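Periplasmic binding protein (Veillonella parvula, PDB 4MO9) probably binds an iron-chelate or similar small solute in the cleft between its two lobes for delivery to an ABC-type importer. Local coordinates at residues 52-57 against 147-152; 72-75 against 81-84; 99-104 against 123-128; 220-225 against 241-246. All coordinates share one frame; numbering follows the deposited sequence.

How the contacts relate
From the N terminus, the chain enters helix 52-59, whose first turns form one half of contact 1; that contact closes only when 147-152 arrives after strand 143-147. Contacts 2 and 3 nest in this long loop in series, all in the lobe of parallel strands 67-69, 41-42, 118-122 and 143-147. Contact 2 joins helices 73-77 and 79-88 and touches contact 1 where F52 and F53 pack on L74 and M81. Contact 3 sets loop 99-104 against helix 123-132, and I147 O lies 2.8 Å from V123 N, a probable hydrogen bond to contact 1. Contact 4, in series, links 220-225 to 241-246 in the lobe built on the mixed sheet, about 21 Å from contact 1 between centres.

Contact 1 (52-57 against 147-152); sequences FFTISA and IDYHAE
T54 and Y149 meet through their hydroxyls: T54 OG1 lies 2.6 Å from Y149 OH, a short hydrogen bond in which either group could be the donor. The backbone spacing, 10.6 Å between T54 CA and Y149 CA at their nearest, and the small buried surface of 76 Å² show that the contact is confined to these two residues, with this bond as the only hydrogen bond between the segments. The tyrosine spans that gap with the length of its ring, while the threonine reaches back with its short branch. In T54 the hydroxyl is anti to the carbonyl carbon (chi1 -53°), which leaves the methyl CG2 anti to the backbone N; the methyl still comes within 3.6 Å of Y149 OH, so the phenol oxygen meets both branches of the threonine. OG1 approaches the ring obliquely.

Both residues are buried, and the tight part of the arrangement is this hydroxyl pair together with its neighbours from helix 154-168: I164 touches T54, while S160 and I161 touch Y149, and the ring of H157 meets that of Y149. The looser side is the turn that carries the tyrosine, where D148, H150 and A151 are partly exposed. There D148 OD1 receives weak bonds from the backbone N atoms of H150 and A151, with N-H...acceptor angles of 122° and 134°.

The contact thus links helix 52-59 to the turn that leads from parallel strand 143-147 into helix 154-168, a strand-to-helix connection of the alternating beta/alpha architecture in a lobe of a periplasmic binding protein.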
loop_
_atom_site.group_PDB
_atom_site.type_symbol
_atom_site.label_atom_id
_atom_site.label_comp_id
_atom_site.label_asym_id
_atom_site.label_seq_id
_atom_site.Cartn_x
_atom_site.Cartn_y
_atom_site.Cartn_z
ATOM N N PHE A 52 -6.729 -8.727 -1.693
ATOM C CA PHE A 52 -6.482 -9.552 -0.494
ATOM C C PHE A 52 -6.814 -8.900 0.848
ATOM O O PHE A 52 -7.576 -9.457 1.649
ATOM C CB PHE A 52 -5.042 -10.070 -0.451
ATOM C CG PHE A 52 -4.717 -10.802 0.825
ATOM C CD1 PHE A 52 -4.001 -10.175 1.844
ATOM C CD2 PHE A 52 -5.149 -12.113 1.015
ATOM C CE1 PHE A 52 -3.716 -10.848 3.027
ATOM C CE2 PHE A 52 -4.868 -12.795 2.198
ATOM C CZ PHE A 52 -4.147 -12.154 3.207
ATOM N N PHE A 53 -6.235 -7.734 1.124
ATOM C CA PHE A 53 -6.490 -7.081 2.409
ATOM C C PHE A 53 -7.946 -6.653 2.543
ATOM O O PHE A 53 -8.520 -6.733 3.629
ATOM C CB PHE A 53 -5.579 -5.876 2.608
ATOM C CG PHE A 53 -4.274 -6.215 3.271
ATOM C CD1 PHE A 53 -3.074 -5.973 2.625
ATOM C CD2 PHE A 53 -4.251 -6.778 4.538
ATOM C CE1 PHE A 53 -1.865 -6.283 3.230
ATOM C CE2 PHE A 53 -3.039 -7.085 5.154
ATOM C CZ PHE A 53 -1.852 -6.842 4.498
ATOM N N THR A 54 -8.547 -6.182 1.455
ATOM C CA THR A 54 -9.976 -5.842 1.497
ATOM C C THR A 54 -10.828 -7.077 1.786
ATOM O O THR A 54 -11.730 -7.048 2.642
ATOM C CB THR A 54 -10.419 -5.160 0.196
ATOM O OG1 THR A 54 -9.538 -4.050 -0.064
ATOM C CG2 THR A 54 -11.861 -4.660 0.303
ATOM N N ILE A 55 -10.541 -8.173 1.093
ATOM C CA ILE A 55 -11.303 -9.398 1.311
ATOM C C ILE A 55 -11.159 -9.879 2.759
ATOM O O ILE A 55 -12.155 -10.247 3.400
ATOM C CB ILE A 55 -10.909 -10.494 0.291
ATOM C CG1 ILE A 55 -11.296 -10.042 -1.119
ATOM C CG2 ILE A 55 -11.563 -11.820 0.630
ATOM C CD1 ILE A 55 -10.914 -11.042 -2.249
ATOM N N SER A 56 -9.936 -9.841 3.292
ATOM C CA SER A 56 -9.706 -10.275 4.667
ATOM C C SER A 56 -10.480 -9.383 5.627
ATOM O O SER A 56 -11.025 -9.854 6.619
ATOM C CB SER A 56 -8.215 -10.225 5.006
ATOM O OG SER A 56 -7.456 -11.001 4.096
ATOM N N ALA A 57 -10.529 -8.089 5.329
ATOM C CA ALA A 57 -11.236 -7.141 6.189
ATOM C C ALA A 57 -12.747 -7.365 6.160
ATOM O O ALA A 57 -13.444 -7.098 7.146
ATOM C CB ALA A 57 -10.897 -5.717 5.778
ATOM N N ILE A 147 -10.536 -2.787 -9.820
ATOM C CA ILE A 147 -10.449 -1.982 -8.608
ATOM C C ILE A 147 -9.222 -1.070 -8.761
ATOM O O ILE A 147 -8.394 -1.283 -9.654
ATOM C CB ILE A 147 -10.289 -2.868 -7.356
ATOM C CG1 ILE A 147 -8.970 -3.650 -7.423
ATOM C CG2 ILE A 147 -11.480 -3.837 -7.207
ATOM C CD1 ILE A 147 -8.619 -4.385 -6.126
ATOM N N ASP A 148 -9.087 -0.055 -7.912
ATOM C CA ASP A 148 -7.988 0.881 -8.121
ATOM C C ASP A 148 -7.651 1.641 -6.848
ATOM O O ASP A 148 -8.163 2.744 -6.603
ATOM C CB ASP A 148 -8.289 1.861 -9.272
ATOM C CG ASP A 148 -7.072 2.702 -9.668
ATOM O OD1 ASP A 148 -5.940 2.427 -9.197
ATOM O OD2 ASP A 148 -7.231 3.647 -10.472
ATOM N N TYR A 149 -6.776 1.053 -6.047
ATOM C CA TYR A 149 -6.229 1.746 -4.895
ATOM C C TYR A 149 -5.004 2.574 -5.283
ATOM O O TYR A 149 -4.569 3.441 -4.509
ATOM C CB TYR A 149 -5.861 0.727 -3.814
ATOM C CG TYR A 149 -7.047 0.023 -3.184
ATOM C CD1 TYR A 149 -8.127 0.742 -2.690
ATOM C CD2 TYR A 149 -7.085 -1.365 -3.095
ATOM C CE1 TYR A 149 -9.214 0.099 -2.101
ATOM C CE2 TYR A 149 -8.171 -2.026 -2.527
ATOM C CZ TYR A 149 -9.229 -1.284 -2.024
ATOM O OH TYR A 149 -10.294 -1.933 -1.448
ATOM N N HIS A 150 -4.448 2.331 -6.475
ATOM C CA HIS A 150 -3.195 2.994 -6.863
ATOM C C HIS A 150 -3.425 4.452 -7.222
ATOM O O HIS A 150 -2.503 5.271 -7.136
ATOM C CB HIS A 150 -2.510 2.274 -8.035
ATOM C CG HIS A 150 -1.982 0.918 -7.687
ATOM N ND1 HIS A 150 -2.790 -0.194 -7.562
ATOM C CD2 HIS A 150 -0.718 0.495 -7.436
ATOM C CE1 HIS A 150 -2.048 -1.242 -7.243
ATOM N NE2 HIS A 150 -0.784 -0.851 -7.167
ATOM N N ALA A 151 -4.651 4.790 -7.618
ATOM C CA ALA A 151 -4.952 6.180 -7.986
ATOM C C ALA A 151 -4.788 7.112 -6.786
ATOM O O ALA A 151 -4.489 8.299 -6.941
ATOM C CB ALA A 151 -6.377 6.287 -8.530
ATOM N N GLU A 152 -5.017 6.566 -5.595
ATOM C CA GLU A 152 -5.067 7.358 -4.368
ATOM C C GLU A 152 -6.084 8.505 -4.494
ATOM O O GLU A 152 -5.799 9.649 -4.115
ATOM C CB GLU A 152 -3.678 7.895 -4.000
ATOM C CG GLU A 152 -2.572 6.827 -3.928
ATOM C CD GLU A 152 -2.667 5.933 -2.689
ATOM O OE1 GLU A 152 -3.762 5.856 -2.067
ATOM O OE2 GLU A 152 -1.644 5.292 -2.335
#

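Contact 2 (72-75 against 81-84); sequences TSLQ and MWKH
Q75 lies over one face of the W82 indole, between two consecutive short helices, 73-77 and 79-88, of one lobe of the solute-binding fold. In the first shell, Q75 CG sits 3.3 Å from the centroid of the five-membered ring and 11° off its normal, a CH-pi contact by position and angle. The Q75 amide continues the overlap, its plane only 16° from that of the ring, with NE2 3.7 Å from W82 CZ2. A bend at chi2 (89°) turns the glutamine back across the indole. L74 meets the benzo part, its side chain at about a right angle to that of W82.

Further out, Q75 NE2 is hydrogen-bonded to D71 O, which helps hold the amide flat on the indole. L74 also packs on F52, and the preceding residue, S73, touches the bound trimethylamine oxide while its OG bonds to S46 O and R78 NH1. Were W82 an alanine, Q75 CG and its amide would probably lose the flat surface they lie on, and a gap would open beside L74. On the benzo part of the indole, L74 CB and L74 CD1 each stand 3.9 Å from W82 CE3.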
loop_
_atom_site.group_PDB
_atom_site.type_symbol
_atom_site.label_atom_id
_atom_site.label_comp_id
_atom_site.label_asym_id
_atom_site.label_seq_id
_atom_site.Cartn_x
_atom_site.Cartn_y
_atom_site.Cartn_z
ATOM N N THR A 72 1.218 -15.514 -5.453
ATOM C CA THR A 72 2.457 -15.669 -4.683
ATOM C C THR A 72 3.093 -14.339 -4.305
ATOM O O THR A 72 4.240 -14.299 -3.843
ATOM C CB THR A 72 3.507 -16.482 -5.455
ATOM O OG1 THR A 72 3.918 -15.750 -6.611
ATOM C CG2 THR A 72 2.931 -17.803 -5.897
ATOM N N SER A 73 2.348 -13.256 -4.510
ATOM C CA SER A 73 2.824 -11.912 -4.198
ATOM C C SER A 73 3.316 -11.767 -2.747
ATOM O O SER A 73 4.433 -11.278 -2.506
ATOM C CB SER A 73 1.722 -10.895 -4.525
ATOM O OG SER A 73 2.020 -9.616 -4.002
ATOM N N LEU A 74 2.507 -12.209 -1.784
ATOM C CA LEU A 74 2.904 -12.136 -0.378
ATOM C C LEU A 74 4.129 -13.003 -0.120
ATOM O O LEU A 74 5.139 -12.525 0.429
ATOM C CB LEU A 74 1.756 -12.549 0.556
ATOM C CG LEU A 74 0.488 -11.684 0.579
ATOM C CD1 LEU A 74 -0.579 -12.314 1.467
ATOM C CD2 LEU A 74 0.793 -10.274 1.054
ATOM N N GLN A 75 4.050 -14.271 -0.525
ATOM C CA GLN A 75 5.158 -15.217 -0.333
ATOM C C GLN A 75 6.492 -14.705 -0.889
ATOM O O GLN A 75 7.546 -14.888 -0.273
ATOM C CB GLN A 75 4.833 -16.569 -0.982
ATOM C CG GLN A 75 3.569 -17.256 -0.464
ATOM C CD GLN A 75 2.297 -16.857 -1.213
ATOM O OE1 GLN A 75 1.998 -15.670 -1.390
ATOM N NE2 GLN A 75 1.542 -17.860 -1.659
HETATM N N MSE A 81 4.835 -10.743 6.098
HETATM C CA MSE A 81 3.382 -10.777 6.208
HETATM C C MSE A 81 2.850 -12.200 5.987
HETATM O O MSE A 81 1.972 -12.671 6.721
HETATM C CB MSE A 81 2.744 -9.810 5.206
HETATM C CG MSE A 81 2.961 -8.348 5.531
HETATM SE SE MSE A 81 2.160 -7.215 4.163
HETATM C CE MSE A 81 2.254 -5.522 5.129
ATOM N N TRP A 82 3.390 -12.887 4.984
ATOM C CA TRP A 82 2.998 -14.269 4.712
ATOM C C TRP A 82 3.195 -15.180 5.927
ATOM O O TRP A 82 2.313 -15.986 6.238
ATOM C CB TRP A 82 3.754 -14.827 3.497
ATOM C CG TRP A 82 3.314 -16.207 3.116
ATOM C CD1 TRP A 82 4.053 -17.354 3.159
ATOM C CD2 TRP A 82 2.014 -16.583 2.646
ATOM N NE1 TRP A 82 3.288 -18.423 2.739
ATOM C CE2 TRP A 82 2.035 -17.974 2.415
ATOM C CE3 TRP A 82 0.837 -15.874 2.389
ATOM C CZ2 TRP A 82 0.918 -18.673 1.939
ATOM C CZ3 TRP A 82 -0.270 -16.563 1.928
ATOM C CH2 TRP A 82 -0.221 -17.949 1.704
ATOM N N LYS A 83 4.334 -15.057 6.616
ATOM C CA LYS A 83 4.574 -15.879 7.804
ATOM C C LYS A 83 3.565 -15.559 8.899
ATOM O O LYS A 83 3.022 -16.455 9.548
ATOM C CB LYS A 83 5.973 -15.641 8.386
ATOM C CG LYS A 83 7.139 -15.925 7.463
ATOM C CD LYS A 83 8.445 -15.452 8.143
ATOM C CE LYS A 83 9.394 -14.782 7.149
ATOM N NZ LYS A 83 10.231 -13.739 7.799
ATOM N N HIS A 84 3.340 -14.270 9.123
ATOM C CA HIS A 84 2.467 -13.830 10.198
ATOM C C HIS A 84 1.038 -14.303 9.931
ATOM O O HIS A 84 0.373 -14.867 10.809
ATOM C CB HIS A 84 2.505 -12.307 10.295
ATOM C CG HIS A 84 1.764 -11.758 11.470
ATOM N ND1 HIS A 84 2.196 -11.934 12.770
ATOM C CD2 HIS A 84 0.617 -11.041 11.550
ATOM C CE1 HIS A 84 1.348 -11.350 13.595
ATOM N NE2 HIS A 84 0.378 -10.800 12.881
#

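Contact 3 (99-104 against 123-128); sequences GTIGDK and VDLKDQ
I101 and L125 touch through branched carbons, I101 CG2 lying 3.7 Å from L125 CD1. The isoleucine conformation accounts for this: CG2 is anti to the backbone N, while CG1 is anti to the carbonyl carbon (chi1 -66°), and it is CG2 that makes the nearest approach to the helix. L125 answers with its CG anti to the backbone N (chi1 -174°), which swings CG toward the loop, with CD1 as the leading methyl. CD1 also comes within 3.7 Å of I101 O.

Q128, one turn further along helix 123-132, adds its aliphatic part. Its side chain runs past that of I101 in the opposite direction, with Q128 CG 3.7 Å from I101 CG2. The same CG lies 3.7 Å from G102 CA. G102 belongs to a type II beta turn from T100 to D103, closed by a 3.0 Å bond from D103 N to T100 O. Its positive phi of 97° would jam a beta carbon against the preceding carbonyl oxygen.

I101 also touches Q44 and F106. Helix 123-132 follows parallel strand 118-122, so the turn packs on the helix of a beta/alpha unit in the lobe built on the parallel sheet. With L125 cut back to alanine, I101 CG2 is likely to lose its methyl partner, leaving a gap between turn and helix. No hydrogen bond crosses between the segments, so the turn is held against the helix by van der Waals contact, I101 and L125 forming the buried part while G102 and Q128 remain exposed.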
loop_
_atom_site.group_PDB
_atom_site.type_symbol
_atom_site.label_atom_id
_atom_site.label_comp_id
_atom_site.label_asym_id
_atom_site.label_seq_id
_atom_site.Cartn_x
_atom_site.Cartn_y
_atom_site.Cartn_z
ATOM N N GLY A 99 -0.372 -18.358 -10.822
ATOM C CA GLY A 99 0.649 -17.421 -11.252
ATOM C C GLY A 99 0.173 -15.981 -11.153
ATOM O O GLY A 99 -0.962 -15.715 -10.729
ATOM N N THR A 100 1.033 -15.048 -11.553
ATOM C CA THR A 100 0.679 -13.636 -11.561
ATOM C C THR A 100 0.650 -13.109 -13.000
ATOM O O THR A 100 1.550 -13.399 -13.787
ATOM C CB THR A 100 1.662 -12.834 -10.675
ATOM O OG1 THR A 100 1.430 -13.175 -9.299
ATOM C CG2 THR A 100 1.459 -11.343 -10.841
ATOM N N ILE A 101 -0.399 -12.364 -13.348
ATOM C CA ILE A 101 -0.530 -11.746 -14.673
ATOM C C ILE A 101 0.696 -10.890 -14.961
ATOM O O ILE A 101 1.093 -10.085 -14.119
ATOM C CB ILE A 101 -1.774 -10.824 -14.745
ATOM C CG1 ILE A 101 -3.060 -11.639 -14.620
ATOM C CG2 ILE A 101 -1.790 -10.014 -16.052
ATOM C CD1 ILE A 101 -3.334 -12.514 -15.834
ATOM N N GLY A 102 1.294 -11.051 -16.138
ATOM C CA GLY A 102 2.429 -10.224 -16.508
ATOM C C GLY A 102 3.734 -10.936 -16.229
ATOM O O GLY A 102 4.789 -10.553 -16.744
ATOM N N ASP A 103 3.666 -11.963 -15.389
ATOM C CA ASP A 103 4.776 -12.893 -15.250
ATOM C C ASP A 103 4.579 -14.007 -16.263
ATOM O O ASP A 103 3.528 -14.109 -16.898
ATOM C CB ASP A 103 4.839 -13.479 -13.838
ATOM C CG ASP A 103 5.332 -12.481 -12.812
ATOM O OD1 ASP A 103 5.690 -11.348 -13.206
ATOM O OD2 ASP A 103 5.377 -12.837 -11.613
ATOM N N LYS A 104 5.592 -14.846 -16.417
ATOM C CA LYS A 104 5.488 -15.994 -17.295
ATOM C C LYS A 104 5.062 -17.186 -16.437
ATOM O O LYS A 104 5.133 -18.344 -16.858
ATOM C CB LYS A 104 6.825 -16.222 -18.005
ATOM C CG LYS A 104 7.506 -14.904 -18.409
ATOM C CD LYS A 104 8.299 -15.018 -19.710
ATOM C CE LYS A 104 8.791 -13.650 -20.190
ATOM N NZ LYS A 104 7.675 -12.728 -20.547
ATOM N N VAL A 123 -6.505 -1.639 -11.758
ATOM C CA VAL A 123 -6.398 -0.881 -13.007
ATOM C C VAL A 123 -4.967 -0.845 -13.552
ATOM O O VAL A 123 -4.753 -0.919 -14.765
ATOM C CB VAL A 123 -6.967 0.550 -12.830
ATOM C CG1 VAL A 123 -6.522 1.473 -13.958
ATOM C CG2 VAL A 123 -8.503 0.498 -12.740
ATOM N N ASP A 124 -3.980 -0.735 -12.664
ATOM C CA ASP A 124 -2.579 -0.723 -13.106
ATOM C C ASP A 124 -2.178 -2.043 -13.780
ATOM O O ASP A 124 -1.158 -2.116 -14.470
ATOM C CB ASP A 124 -1.646 -0.412 -11.927
ATOM C CG ASP A 124 -1.554 1.083 -11.629
ATOM O OD1 ASP A 124 -2.398 1.853 -12.152
ATOM O OD2 ASP A 124 -0.635 1.490 -10.871
ATOM N N LEU A 125 -2.990 -3.077 -13.576
ATOM C CA LEU A 125 -2.745 -4.402 -14.144
ATOM C C LEU A 125 -3.728 -4.713 -15.296
ATOM O O LEU A 125 -3.589 -5.724 -15.999
ATOM C CB LEU A 125 -2.858 -5.461 -13.027
ATOM C CG LEU A 125 -2.514 -6.929 -13.329
ATOM C CD1 LEU A 125 -1.097 -7.072 -13.860
ATOM C CD2 LEU A 125 -2.692 -7.776 -12.070
ATOM N N LYS A 126 -4.702 -3.822 -15.504
ATOM C CA LYS A 126 -5.773 -4.027 -16.495
ATOM C C LYS A 126 -5.298 -4.246 -17.942
ATOM O O LYS A 126 -5.754 -5.185 -18.617
ATOM C CB LYS A 126 -6.776 -2.860 -16.437
ATOM C CG LYS A 126 -7.884 -2.862 -17.534
ATOM C CD LYS A 126 -8.990 -1.869 -17.155
ATOM C CE LYS A 126 -10.045 -1.697 -18.251
ATOM N NZ LYS A 126 -9.516 -1.051 -19.475
ATOM N N ASP A 127 -4.396 -3.394 -18.425
ATOM C CA ASP A 127 -3.921 -3.530 -19.801
ATOM C C ASP A 127 -3.301 -4.902 -20.043
ATOM O O ASP A 127 -3.637 -5.584 -21.021
ATOM C CB ASP A 127 -2.924 -2.419 -20.152
ATOM C CG ASP A 127 -3.590 -1.062 -20.277
ATOM O OD1 ASP A 127 -4.793 -1.016 -20.622
ATOM O OD2 ASP A 127 -2.910 -0.043 -20.037
ATOM N N GLN A 128 -2.411 -5.314 -19.149
ATOM C CA GLN A 128 -1.768 -6.616 -19.268
ATOM C C GLN A 128 -2.802 -7.745 -19.164
ATOM O O GLN A 128 -2.760 -8.705 -19.928
ATOM C CB GLN A 128 -0.704 -6.788 -18.189
ATOM C CG GLN A 128 0.213 -7.959 -18.435
ATOM C CD GLN A 128 1.183 -7.689 -19.568
ATOM O OE1 GLN A 128 1.580 -8.600 -20.304
ATOM N NE2 GLN A 128 1.570 -6.428 -19.717
#

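Contact 4 (220-225 against 241-246); sequences GNYSWG and IKKSSP
Y222 receives K243 over one face of its ring, and this CH-pi contact is the main interaction. K243 CG lies 3.6 Å from the ring centroid and 12° off the normal, which places it over the centre. With CG anti to the backbone N (chi1 -173°), the lysine lays its aliphatic chain across the phenol, and K243 CE still comes within 4.0 Å of Y222 CE1. S223 CB approaches the opposite face, toward the rim.

Van der Waals contacts add to it. S244 CB approaches the ring obliquely, 3.6 Å from Y222 CE2, and the backbone oxygen K243 O lies 3.4 Å from Y222 CD2.

Hydrogen bonds do not cross between the two segments; those of 241-246 run to residues just before 220-225. S244 OG binds S217 O, and backbone bonds join K243 to S219 and S245 to S217.

The contact lies at the surface, with the Y222 side chain about 9 Å from the bound trimethylamine oxide. It joins the loop leading into helix 224-230 to the one following strand 234-235, in the mixed-sheet lobe of this two-lobed periplasmic binding protein fold.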
loop_
_atom_site.group_PDB
_atom_site.type_symbol
_atom_site.label_atom_id
_atom_site.label_comp_id
_atom_site.label_asym_id
_atom_site.label_seq_id
_atom_site.Cartn_x
_atom_site.Cartn_y
_atom_site.Cartn_z
ATOM N N GLY A 220 6.503 14.588 -8.286
ATOM C CA GLY A 220 5.474 15.123 -7.412
ATOM C C GLY A 220 4.093 14.526 -7.633
ATOM O O GLY A 220 3.156 14.808 -6.867
ATOM N N ASN A 221 3.956 13.702 -8.671
ATOM C CA ASN A 221 2.658 13.093 -8.978
ATOM C C ASN A 221 2.671 11.568 -9.123
ATOM O O ASN A 221 1.789 11.000 -9.762
ATOM C CB ASN A 221 2.034 13.728 -10.229
ATOM C CG ASN A 221 2.800 13.395 -11.502
ATOM O OD1 ASN A 221 3.779 12.641 -11.481
ATOM N ND2 ASN A 221 2.347 13.950 -12.627
ATOM N N TYR A 222 3.665 10.901 -8.546
ATOM C CA TYR A 222 3.689 9.442 -8.591
ATOM C C TYR A 222 3.959 8.838 -7.217
ATOM O O TYR A 222 4.932 9.222 -6.558
ATOM C CB TYR A 222 4.744 8.940 -9.579
ATOM C CG TYR A 222 4.855 7.434 -9.573
ATOM C CD1 TYR A 222 3.838 6.644 -10.093
ATOM C CD2 TYR A 222 5.965 6.802 -9.038
ATOM C CE1 TYR A 222 3.926 5.263 -10.079
ATOM C CE2 TYR A 222 6.067 5.425 -9.021
ATOM C CZ TYR A 222 5.045 4.658 -9.543
ATOM O OH TYR A 222 5.146 3.283 -9.523
ATOM N N SER A 223 3.096 7.909 -6.795
ATOM C CA SER A 223 3.335 7.104 -5.594
ATOM C C SER A 223 3.563 7.997 -4.370
ATOM O O SER A 223 2.785 8.921 -4.137
ATOM C CB SER A 223 4.526 6.162 -5.831
ATOM O OG SER A 223 4.730 5.292 -4.728
ATOM N N TRP A 224 4.628 7.737 -3.603
ATOM C CA TRP A 224 4.928 8.547 -2.418
ATOM C C TRP A 224 4.992 10.047 -2.740
ATOM O O TRP A 224 4.646 10.892 -1.898
ATOM C CB TRP A 224 6.256 8.105 -1.757
ATOM C CG TRP A 224 6.101 6.858 -0.946
ATOM C CD1 TRP A 224 6.429 5.585 -1.322
ATOM C CD2 TRP A 224 5.527 6.757 0.362
ATOM N NE1 TRP A 224 6.104 4.695 -0.317
ATOM C CE2 TRP A 224 5.549 5.390 0.729
ATOM C CE3 TRP A 224 4.996 7.687 1.263
ATOM C CZ2 TRP A 224 5.072 4.936 1.963
ATOM C CZ3 TRP A 224 4.523 7.243 2.484
ATOM C CH2 TRP A 224 4.560 5.875 2.824
ATOM N N GLY A 225 5.451 10.381 -3.939
ATOM C CA GLY A 225 5.524 11.780 -4.329
ATOM C C GLY A 225 4.141 12.393 -4.492
ATOM O O GLY A 225 3.927 13.562 -4.157
ATOM N N ILE A 241 12.898 14.051 -11.231
ATOM C CA ILE A 241 12.563 12.642 -11.416
ATOM C C ILE A 241 11.242 12.552 -12.186
ATOM O O ILE A 241 10.266 13.214 -11.823
ATOM C CB ILE A 241 12.411 11.909 -10.050
ATOM C CG1 ILE A 241 13.669 12.083 -9.184
ATOM C CG2 ILE A 241 12.059 10.424 -10.248
ATOM C CD1 ILE A 241 14.951 11.515 -9.795
ATOM N N LYS A 242 11.208 11.742 -13.242
ATOM C CA LYS A 242 10.003 11.620 -14.059
ATOM C C LYS A 242 8.898 10.833 -13.353
ATOM O O LYS A 242 7.742 11.265 -13.322
ATOM C CB LYS A 242 10.322 10.991 -15.423
ATOM C CG LYS A 242 11.093 9.672 -15.366
ATOM C CD LYS A 242 10.862 8.847 -16.630
ATOM C CE LYS A 242 9.373 8.649 -16.881
ATOM N NZ LYS A 242 9.109 7.602 -17.904
ATOM N N LYS A 243 9.264 9.686 -12.785
ATOM C CA LYS A 243 8.311 8.797 -12.120
ATOM C C LYS A 243 8.889 8.319 -10.788
ATOM O O LYS A 243 8.574 8.873 -9.728
ATOM C CB LYS A 243 7.996 7.602 -13.021
ATOM C CG LYS A 243 6.887 6.702 -12.502
ATOM C CD LYS A 243 6.712 5.471 -13.387
ATOM C CE LYS A 243 5.262 5.299 -13.812
ATOM N NZ LYS A 243 4.934 3.888 -14.181
ATOM N N SER A 244 9.740 7.296 -10.850
ATOM C CA SER A 244 10.474 6.833 -9.674
ATOM C C SER A 244 11.824 6.253 -10.081
ATOM O O SER A 244 11.902 5.168 -10.662
ATOM C CB SER A 244 9.670 5.800 -8.888
ATOM O OG SER A 244 10.276 5.541 -7.634
ATOM N N SER A 245 12.884 6.991 -9.772
ATOM C CA SER A 245 14.240 6.586 -10.095
ATOM C C SER A 245 15.138 7.294 -9.094
ATOM O O SER A 245 14.707 8.250 -8.443
ATOM C CB SER A 245 14.596 7.012 -11.517
ATOM O OG SER A 245 14.543 8.421 -11.642
ATOM N N PRO A 246 16.380 6.828 -8.942
ATOM C CA PRO A 246 17.157 7.500 -7.895
ATOM C C PRO A 246 17.702 8.862 -8.326
ATOM O O PRO A 246 17.938 9.097 -9.515
ATOM C CB PRO A 246 18.285 6.512 -7.595
ATOM C CG PRO A 246 18.386 5.645 -8.813
ATOM C CD PRO A 246 17.025 5.600 -9.442
#